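Local coordinates for putative uncharacterized protein (Ustilago maydis, PDB 4GNX) that binds single-stranded DNA through an OB fold as one of the three protein chains of the replication protein A complex, at residues V12-I17 and G64-R69; L39-V44 and V91-T96; A82-N87 and M111-D116. All coordinates share one frame; numbering follows the deposited sequence.

Interaction 1 of 3, residues V12-I17 and G64-R69. With nucleotides of chain G.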
# COMPACT_ATOMS: atom_id res chain seq x y z
N VAL B 12 -1.80 -0.36 -16.14
CA VAL B 12 -2.53 -1.28 -16.98
C VAL B 12 -1.58 -2.26 -17.58
O VAL B 12 -0.39 -2.00 -17.68
CB VAL B 12 -3.24 -0.57 -18.17
CG1 VAL B 12 -4.42 0.28 -17.70
CG2 VAL B 12 -2.25 0.23 -18.99
N THR B 13 -2.14 -3.40 -17.99
CA THR B 13 -1.39 -4.39 -18.77
C THR B 13 -1.71 -4.19 -20.22
O THR B 13 -2.75 -3.65 -20.58
CB THR B 13 -1.83 -5.82 -18.45
OG1 THR B 13 -3.20 -5.98 -18.88
CG2 THR B 13 -1.64 -6.14 -16.94
N ILE B 14 -0.81 -4.64 -21.08
CA ILE B 14 -1.04 -4.48 -22.48
C ILE B 14 -2.37 -5.13 -22.86
O ILE B 14 -3.11 -4.58 -23.70
CB ILE B 14 0.14 -5.01 -23.30
CG1 ILE B 14 1.37 -4.10 -23.03
CG2 ILE B 14 -0.23 -5.08 -24.79
CD1 ILE B 14 2.68 -4.60 -23.60
N ARG B 15 -2.70 -6.25 -22.20
CA ARG B 15 -3.98 -6.92 -22.47
C ARG B 15 -5.19 -6.03 -22.25
O ARG B 15 -6.14 -6.03 -23.08
CB ARG B 15 -4.15 -8.15 -21.61
CG ARG B 15 -5.24 -9.08 -22.11
CD ARG B 15 -4.59 -10.10 -23.03
NE ARG B 15 -4.90 -9.89 -24.44
CZ ARG B 15 -4.18 -10.34 -25.46
NH1 ARG B 15 -3.05 -11.01 -25.26
NH2 ARG B 15 -4.59 -10.08 -26.69
N GLN B 16 -5.18 -5.30 -21.13
CA GLN B 16 -6.25 -4.34 -20.84
C GLN B 16 -6.27 -3.25 -21.88
O GLN B 16 -7.35 -2.90 -22.38
CB GLN B 16 -6.10 -3.72 -19.47
CG GLN B 16 -6.48 -4.61 -18.29
CD GLN B 16 -6.03 -3.99 -16.98
OE1 GLN B 16 -4.83 -3.65 -16.81
NE2 GLN B 16 -6.97 -3.80 -16.06
N ILE B 17 -5.10 -2.74 -22.25
CA ILE B 17 -5.06 -1.81 -23.38
C ILE B 17 -5.79 -2.41 -24.57
O ILE B 17 -6.68 -1.78 -25.13
CB ILE B 17 -3.64 -1.37 -23.74
CG1 ILE B 17 -2.98 -0.73 -22.52
CG2 ILE B 17 -3.67 -0.40 -24.89
CD1 ILE B 17 -1.50 -0.50 -22.67
N GLY B 64 0.51 -9.38 -23.94
CA GLY B 64 0.20 -9.00 -25.33
C GLY B 64 1.33 -8.10 -25.81
O GLY B 64 2.26 -7.83 -25.05
N GLN B 65 1.25 -7.64 -27.06
CA GLN B 65 2.27 -6.81 -27.67
C GLN B 65 1.66 -5.51 -28.22
O GLN B 65 0.56 -5.51 -28.72
CB GLN B 65 2.96 -7.61 -28.78
CG GLN B 65 3.97 -6.87 -29.64
CD GLN B 65 3.31 -6.01 -30.71
OE1 GLN B 65 3.90 -5.03 -31.16
NE2 GLN B 65 2.09 -6.37 -31.10
N ILE B 66 2.38 -4.40 -28.11
CA ILE B 66 1.87 -3.16 -28.66
C ILE B 66 3.01 -2.26 -29.09
O ILE B 66 4.14 -2.45 -28.63
CB ILE B 66 0.92 -2.42 -27.68
CG1 ILE B 66 0.15 -1.35 -28.43
CG2 ILE B 66 1.70 -1.85 -26.51
CD1 ILE B 66 -1.05 -0.84 -27.68
N GLU B 67 2.72 -1.34 -30.01
CA GLU B 67 3.67 -0.33 -30.45
C GLU B 67 3.57 0.87 -29.56
O GLU B 67 2.48 1.33 -29.25
CB GLU B 67 3.39 0.14 -31.87
CG GLU B 67 4.36 -0.40 -32.89
CD GLU B 67 3.85 -1.68 -33.53
OE1 GLU B 67 3.00 -1.58 -34.47
OE2 GLU B 67 4.30 -2.77 -33.10
N VAL B 68 4.72 1.37 -29.14
CA VAL B 68 4.79 2.68 -28.52
C VAL B 68 5.75 3.59 -29.29
O VAL B 68 6.93 3.28 -29.46
CB VAL B 68 5.07 2.62 -26.99
CG1 VAL B 68 5.58 1.25 -26.56
CG2 VAL B 68 5.97 3.77 -26.54
N ARG B 69 5.22 4.69 -29.81
CA ARG B 69 6.08 5.62 -30.50
C ARG B 69 6.23 6.88 -29.70
O ARG B 69 5.25 7.42 -29.16
CB ARG B 69 5.61 5.89 -31.93
CG ARG B 69 4.14 6.20 -32.09
CD ARG B 69 3.82 6.39 -33.57
NE ARG B 69 4.13 5.20 -34.37
CZ ARG B 69 3.38 4.09 -34.38
NH1 ARG B 69 2.28 4.00 -33.65
NH2 ARG B 69 3.75 3.06 -35.14
P DT G 25 4.74 8.36 -41.43
OP1 DT G 25 5.78 9.09 -40.66
OP2 DT G 25 5.03 7.94 -42.83
O5' DT G 25 4.38 7.06 -40.59
C5' DT G 25 3.81 5.89 -41.19
C4' DT G 25 3.09 5.09 -40.13
O4' DT G 25 2.34 6.00 -39.30
C3' DT G 25 2.06 4.08 -40.65
O3' DT G 25 2.65 2.78 -40.78
C2' DT G 25 0.98 4.08 -39.58
C1' DT G 25 1.31 5.26 -38.66
N1 DT G 25 0.19 6.19 -38.38
C2 DT G 25 0.13 6.79 -37.14
O2 DT G 25 0.97 6.60 -36.27
N3 DT G 25 -0.95 7.62 -36.95
C4 DT G 25 -1.95 7.90 -37.85
O4 DT G 25 -2.86 8.66 -37.54
C5 DT G 25 -1.84 7.24 -39.13
C7 DT G 25 -2.88 7.49 -40.18
C6 DT G 25 -0.79 6.43 -39.33
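The guanidinium group of R15 approaches the backbone of G64 obliquely, its NH1 lying 3.8 Å from G64 CA. At the far end of 64-69, outside the contact with the helix, one face of the poorly ordered R69 guanidinium is met by O2 of the thymidine DT25 of chain G, offset toward the rim. The start of helix 14-19 packs against strand 65-71 of the OB-fold barrel, and the junction is apolar. I14 makes the larger part of it. Its CG2, anti to the backbone N (CG1 at chi1 -67°), comes down on the carbonyl carbon of G64 at 3.5 Å, while its CD1 reaches the carbonyl oxygen of the same residue. I14 CG2 also lies 4.1 Å from I66 CB, the two isoleucines crossing obliquely. One helical turn on, I17 meets the far end of I66 at about a right angle, with I17 CG2 3.9 Å from I66 CD1. F41 of strand 38-50 lies against both I14 and I17, so the helix also packs on that strand, and I14 touches V59 of strand 54-60. The first turn is fixed by a capping box. Q16 N donates to T13 OG1, which is also hydrogen-bonded to the carbonyl of L109 in a neighbouring subunit, so the cap lies at a subunit interface. Further tethers come from the loop before the strand, where D61 takes the N-H of I14 and T63 that of R15. The reciprocal half of the box is well formed: T13 N donates to Q16 OE1 over 2.9 Å in the carbonyl plane, with an angle of 162° at the hydrogen.

Interaction 2 of 3, residues L39-V44 and V91-T96. With nucleotides of chain G.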
# COMPACT_ATOMS: atom_id res chain seq x y z
N LEU B 39 -1.85 6.54 -19.19
CA LEU B 39 -1.67 5.22 -18.62
C LEU B 39 -0.19 4.89 -18.50
O LEU B 39 0.64 5.53 -19.14
CB LEU B 39 -2.35 4.18 -19.50
CG LEU B 39 -1.89 4.03 -20.97
CD1 LEU B 39 -0.74 3.03 -21.11
CD2 LEU B 39 -3.04 3.59 -21.85
N THR B 40 0.12 3.89 -17.70
CA THR B 40 1.50 3.47 -17.54
C THR B 40 1.67 1.96 -17.42
O THR B 40 0.80 1.24 -16.90
CB THR B 40 2.16 4.12 -16.32
OG1 THR B 40 3.51 3.64 -16.24
CG2 THR B 40 1.41 3.79 -15.01
N PHE B 41 2.81 1.47 -17.87
CA PHE B 41 3.07 0.04 -17.81
C PHE B 41 4.55 -0.29 -18.03
O PHE B 41 5.35 0.56 -18.44
CB PHE B 41 2.19 -0.72 -18.82
CG PHE B 41 2.51 -0.44 -20.25
CD1 PHE B 41 3.43 -1.24 -20.93
CD2 PHE B 41 1.88 0.59 -20.92
CE1 PHE B 41 3.73 -0.99 -22.26
CE2 PHE B 41 2.18 0.84 -22.26
CZ PHE B 41 3.11 0.05 -22.93
N VAL B 42 4.90 -1.54 -17.74
CA VAL B 42 6.28 -1.99 -17.80
C VAL B 42 6.31 -3.13 -18.80
O VAL B 42 5.40 -3.94 -18.84
CB VAL B 42 6.75 -2.47 -16.43
CG1 VAL B 42 8.12 -3.12 -16.54
CG2 VAL B 42 6.79 -1.30 -15.45
N ALA B 43 7.34 -3.19 -19.62
CA ALA B 43 7.37 -4.12 -20.74
C ALA B 43 8.78 -4.25 -21.25
O ALA B 43 9.67 -3.49 -20.84
CB ALA B 43 6.47 -3.62 -21.86
N VAL B 44 8.98 -5.22 -22.16
CA VAL B 44 10.27 -5.48 -22.77
C VAL B 44 10.29 -5.05 -24.23
O VAL B 44 9.38 -5.39 -25.01
CB VAL B 44 10.66 -6.95 -22.65
CG1 VAL B 44 12.06 -7.19 -23.22
CG2 VAL B 44 10.63 -7.36 -21.20
N VAL B 91 11.32 -1.71 -19.48
CA VAL B 91 11.13 -0.27 -19.44
C VAL B 91 9.78 0.11 -18.83
O VAL B 91 8.79 -0.64 -18.94
CB VAL B 91 11.15 0.35 -20.84
CG1 VAL B 91 12.47 0.07 -21.53
CG2 VAL B 91 9.98 -0.18 -21.64
N ARG B 92 9.77 1.29 -18.20
CA ARG B 92 8.56 1.90 -17.67
C ARG B 92 8.05 2.82 -18.79
O ARG B 92 8.80 3.64 -19.33
CB ARG B 92 8.88 2.66 -16.36
CG ARG B 92 7.75 3.22 -15.46
CD ARG B 92 6.37 2.71 -15.80
NE ARG B 92 5.43 2.38 -14.71
CZ ARG B 92 5.69 1.66 -13.63
NH1 ARG B 92 6.93 1.27 -13.39
NH2 ARG B 92 4.72 1.34 -12.76
N VAL B 93 6.79 2.64 -19.18
CA VAL B 93 6.23 3.45 -20.24
C VAL B 93 5.15 4.36 -19.69
O VAL B 93 4.27 3.91 -18.97
CB VAL B 93 5.62 2.57 -21.36
CG1 VAL B 93 4.89 3.42 -22.40
CG2 VAL B 93 6.72 1.73 -22.01
N LEU B 94 5.23 5.65 -20.00
CA LEU B 94 4.15 6.57 -19.70
C LEU B 94 3.62 7.12 -21.02
O LEU B 94 4.41 7.51 -21.89
CB LEU B 94 4.68 7.70 -18.82
CG LEU B 94 3.61 8.48 -18.07
CD1 LEU B 94 4.06 8.88 -16.68
CD2 LEU B 94 3.24 9.70 -18.88
N GLY B 95 2.30 7.15 -21.22
CA GLY B 95 1.79 7.53 -22.55
C GLY B 95 0.30 7.74 -22.65
O GLY B 95 -0.39 7.65 -21.66
N THR B 96 -0.20 8.05 -23.84
CA THR B 96 -1.64 8.12 -24.08
C THR B 96 -2.01 7.05 -25.10
O THR B 96 -1.27 6.81 -26.06
CB THR B 96 -2.07 9.51 -24.62
OG1 THR B 96 -1.33 10.54 -23.97
CG2 THR B 96 -3.54 9.76 -24.36
P DT G 21 5.75 15.77 -22.60
OP1 DT G 21 6.92 15.54 -21.71
OP2 DT G 21 5.60 17.09 -23.27
O5' DT G 21 5.80 14.65 -23.72
C5' DT G 21 6.56 14.83 -24.94
C4' DT G 21 5.69 14.57 -26.15
O4' DT G 21 4.89 13.38 -25.95
C3' DT G 21 4.73 15.70 -26.52
O3' DT G 21 4.90 16.11 -27.89
C2' DT G 21 3.35 15.16 -26.17
C1' DT G 21 3.51 13.64 -26.17
N1 DT G 21 2.74 12.92 -25.12
C2 DT G 21 1.60 12.24 -25.48
O2 DT G 21 1.17 12.22 -26.63
N3 DT G 21 0.97 11.60 -24.45
C4 DT G 21 1.36 11.56 -23.12
O4 DT G 21 0.69 10.94 -22.30
C5 DT G 21 2.57 12.28 -22.82
C7 DT G 21 3.08 12.30 -21.41
C6 DT G 21 3.19 12.92 -23.82
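T40 and R92 meet through the T40 hydroxyl. With chi1 at 180°, T40 OG1 stands opposite its own backbone N and receives R92 NE at 2.8 Å, in the plane of the guanidinium and at its edge, though the bond is bent at the hydrogen (134°). The same hydroxyl donates to V93 O, also at 2.8 Å, from above the carbonyl plane. V93 O additionally accepts from F41 N, close to its carbonyl plane, and is thus gripped by two donors. One face of the guanidinium is met by V42 CG2, 3.3 Å from R92 NH1 and offset toward the rim. On the other side of the sheet F41 and V93 lie side by side, pointing the same way: V93 CB stands over a face of the F41 ring, 4.0 Å from its centroid, in a CH-pi contact, and V93 CG1 touches F41 CE2. L39 CD1 and A43 CB flank this ring at its edge.

These pairs belong to two long strands of the OB-fold barrel, whose segments 39-44 and 91-96 run antiparallel with 151° between their directions. L39 with G95, F41 with V93 and A43 with V91 form the hydrogen-bonded pairs, whereas T40 with L94 and V42 with R92 are non-hydrogen-bonded.

Beyond this shell, E119 of helix 117-135 makes a salt bridge with R92 NH1, which would help hold the guanidinium against V42 and T40. H123 of that helix packs on F41, V42 and R92, while M111 of strand 110-113 touches V91 and V93. At T96, within strand 90-100, the contact reaches the DNA: N3 of the thymine DT21 of chain G donates to T96 OG1 at 2.6 Å, and its methyl C7 rests 3.6 Å from L94 CD2.

Interaction 3 of 3, residues A82-N87 and M111-D116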
# COMPACT_ATOMS: atom_id res chain seq x y z
N ALA B 82 18.07 8.19 -26.29
CA ALA B 82 17.43 6.89 -26.04
C ALA B 82 18.38 5.69 -26.21
O ALA B 82 17.98 4.54 -25.99
CB ALA B 82 16.19 6.73 -26.92
N SER B 83 19.63 5.96 -26.59
CA SER B 83 20.67 4.92 -26.82
C SER B 83 20.90 3.99 -25.61
O SER B 83 21.51 2.92 -25.75
CB SER B 83 21.99 5.56 -27.27
OG SER B 83 22.72 6.16 -26.20
N GLU B 84 20.41 4.40 -24.45
CA GLU B 84 20.40 3.57 -23.25
C GLU B 84 19.40 2.42 -23.40
O GLU B 84 19.66 1.30 -22.95
CB GLU B 84 20.07 4.43 -22.02
CG GLU B 84 19.18 5.62 -22.34
CD GLU B 84 18.27 6.02 -21.20
OE1 GLU B 84 18.76 6.14 -20.05
OE2 GLU B 84 17.06 6.23 -21.46
N ILE B 85 18.26 2.71 -24.03
CA ILE B 85 17.24 1.71 -24.36
C ILE B 85 17.65 0.83 -25.54
O ILE B 85 17.99 1.32 -26.62
CB ILE B 85 15.88 2.35 -24.66
CG1 ILE B 85 15.21 2.80 -23.35
CG2 ILE B 85 14.97 1.37 -25.38
CD1 ILE B 85 14.11 3.82 -23.52
N ARG B 86 17.60 -0.48 -25.32
CA ARG B 86 17.92 -1.46 -26.34
C ARG B 86 16.95 -2.63 -26.28
O ARG B 86 16.13 -2.71 -25.38
CB ARG B 86 19.35 -1.92 -26.18
CG ARG B 86 20.32 -0.93 -26.80
CD ARG B 86 21.50 -0.63 -25.90
NE ARG B 86 22.67 -1.43 -26.25
CZ ARG B 86 22.99 -2.60 -25.69
NH1 ARG B 86 22.22 -3.13 -24.72
NH2 ARG B 86 24.10 -3.23 -26.09
N ASN B 87 17.03 -3.51 -27.26
CA ASN B 87 16.19 -4.69 -27.29
C ASN B 87 16.36 -5.57 -26.06
O ASN B 87 17.44 -5.60 -25.46
CB ASN B 87 16.47 -5.49 -28.55
CG ASN B 87 15.67 -5.00 -29.71
OD1 ASN B 87 14.70 -4.25 -29.51
ND2 ASN B 87 16.04 -5.39 -30.91
N MET B 111 9.96 7.30 -21.32
CA MET B 111 10.24 5.88 -21.38
C MET B 111 11.57 5.61 -20.75
O MET B 111 12.60 6.02 -21.26
CB MET B 111 10.25 5.43 -22.83
CG MET B 111 9.47 4.16 -23.06
SD MET B 111 9.70 3.55 -24.74
CE MET B 111 9.04 1.89 -24.54
N ARG B 112 11.56 4.92 -19.62
CA ARG B 112 12.78 4.73 -18.85
C ARG B 112 13.14 3.26 -18.53
O ARG B 112 12.27 2.46 -18.16
CB ARG B 112 12.66 5.55 -17.58
CG ARG B 112 13.36 4.95 -16.39
CD ARG B 112 12.74 5.46 -15.11
NE ARG B 112 11.61 4.65 -14.69
CZ ARG B 112 10.98 4.83 -13.54
NH1 ARG B 112 11.38 5.79 -12.72
NH2 ARG B 112 9.96 4.06 -13.21
N PRO B 113 14.41 2.89 -18.70
CA PRO B 113 14.91 1.62 -18.23
C PRO B 113 14.52 1.37 -16.80
O PRO B 113 14.94 2.09 -15.91
CB PRO B 113 16.41 1.79 -18.29
CG PRO B 113 16.62 2.74 -19.41
CD PRO B 113 15.36 3.53 -19.62
N VAL B 114 13.72 0.33 -16.60
CA VAL B 114 13.36 -0.15 -15.28
C VAL B 114 14.50 -0.20 -14.23
O VAL B 114 15.63 -0.63 -14.53
CB VAL B 114 12.65 -1.50 -15.39
CG1 VAL B 114 12.59 -2.22 -14.05
CG2 VAL B 114 11.24 -1.28 -15.92
N ILE B 115 14.17 0.24 -13.01
CA ILE B 115 15.11 0.42 -11.90
C ILE B 115 15.74 -0.92 -11.46
O ILE B 115 16.97 -1.12 -11.55
CB ILE B 115 14.46 1.17 -10.69
CG1 ILE B 115 13.70 2.44 -11.14
CG2 ILE B 115 15.51 1.54 -9.64
CD1 ILE B 115 13.21 3.35 -10.02
N ASP B 116 14.86 -1.80 -10.98
CA ASP B 116 15.18 -3.17 -10.61
C ASP B 116 14.00 -4.04 -11.06
O ASP B 116 12.94 -3.53 -11.43
CB ASP B 116 15.42 -3.26 -9.10
CG ASP B 116 14.20 -2.85 -8.26
OD1 ASP B 116 14.24 -2.95 -7.01
OD2 ASP B 116 13.19 -2.43 -8.85
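I85 packs against the end of strand 110-113, at M111 and P113, and this buried side chain forms the close part of the contact. Its CG1, set anti to the carbonyl carbon (chi1 -76°), lies 3.8 Å from P113 CD, the two side chains crossing at about a right angle. The terminal methyl goes further, I85 CD1 standing 3.5 Å from the carbonyl oxygen of M111 and 4.2 Å from M111 CB. The contact is wholly one of van der Waals packing. Toward solvent it becomes looser. E84 is exposed, its chain bent at chi2, and it too crosses P113 roughly perpendicularly, with E84 OE2 3.7 Å from P113 CD. E84 and I85 are the last two residues of a type I beta turn from A82 to I85, with I85 N donating to A82 O at 2.7 Å. The turn belongs to the loop between strands 65-71 and 90-100 of the OB fold. Around it, Y57 of strand 54-60 touches A82, I85 and M111, and V45 of strand 38-50 covers I85. Strand 110-113 pairs with strand 90-100 and then leads to D116, which caps the N terminus of helix 117-135.

In the fold
All three contacts share the curled sheet of one OB fold. Interactions 1 and 2 lie near the centre of the folded chain, their centres about 8 Å apart, whereas interaction 3 is peripheral, its centre about 11 Å from that of interaction 2 and 17 Å from that of interaction 1. Along the sequence the segments of interactions 1 and 2 alternate, as do those of 2 and 3, while interaction 1 closes before 3 opens. Interaction 2 touches both others through probable backbone hydrogen bonds, V12 N to T40 O and R92 N to R112 O; V68 and M111 link interactions 1 and 3 by packing. Thymidines reach the strands of interactions 1 and 2, and interaction 3 leads into helix 117-135, probably used for trimer assembly, as in other replication protein A complexes.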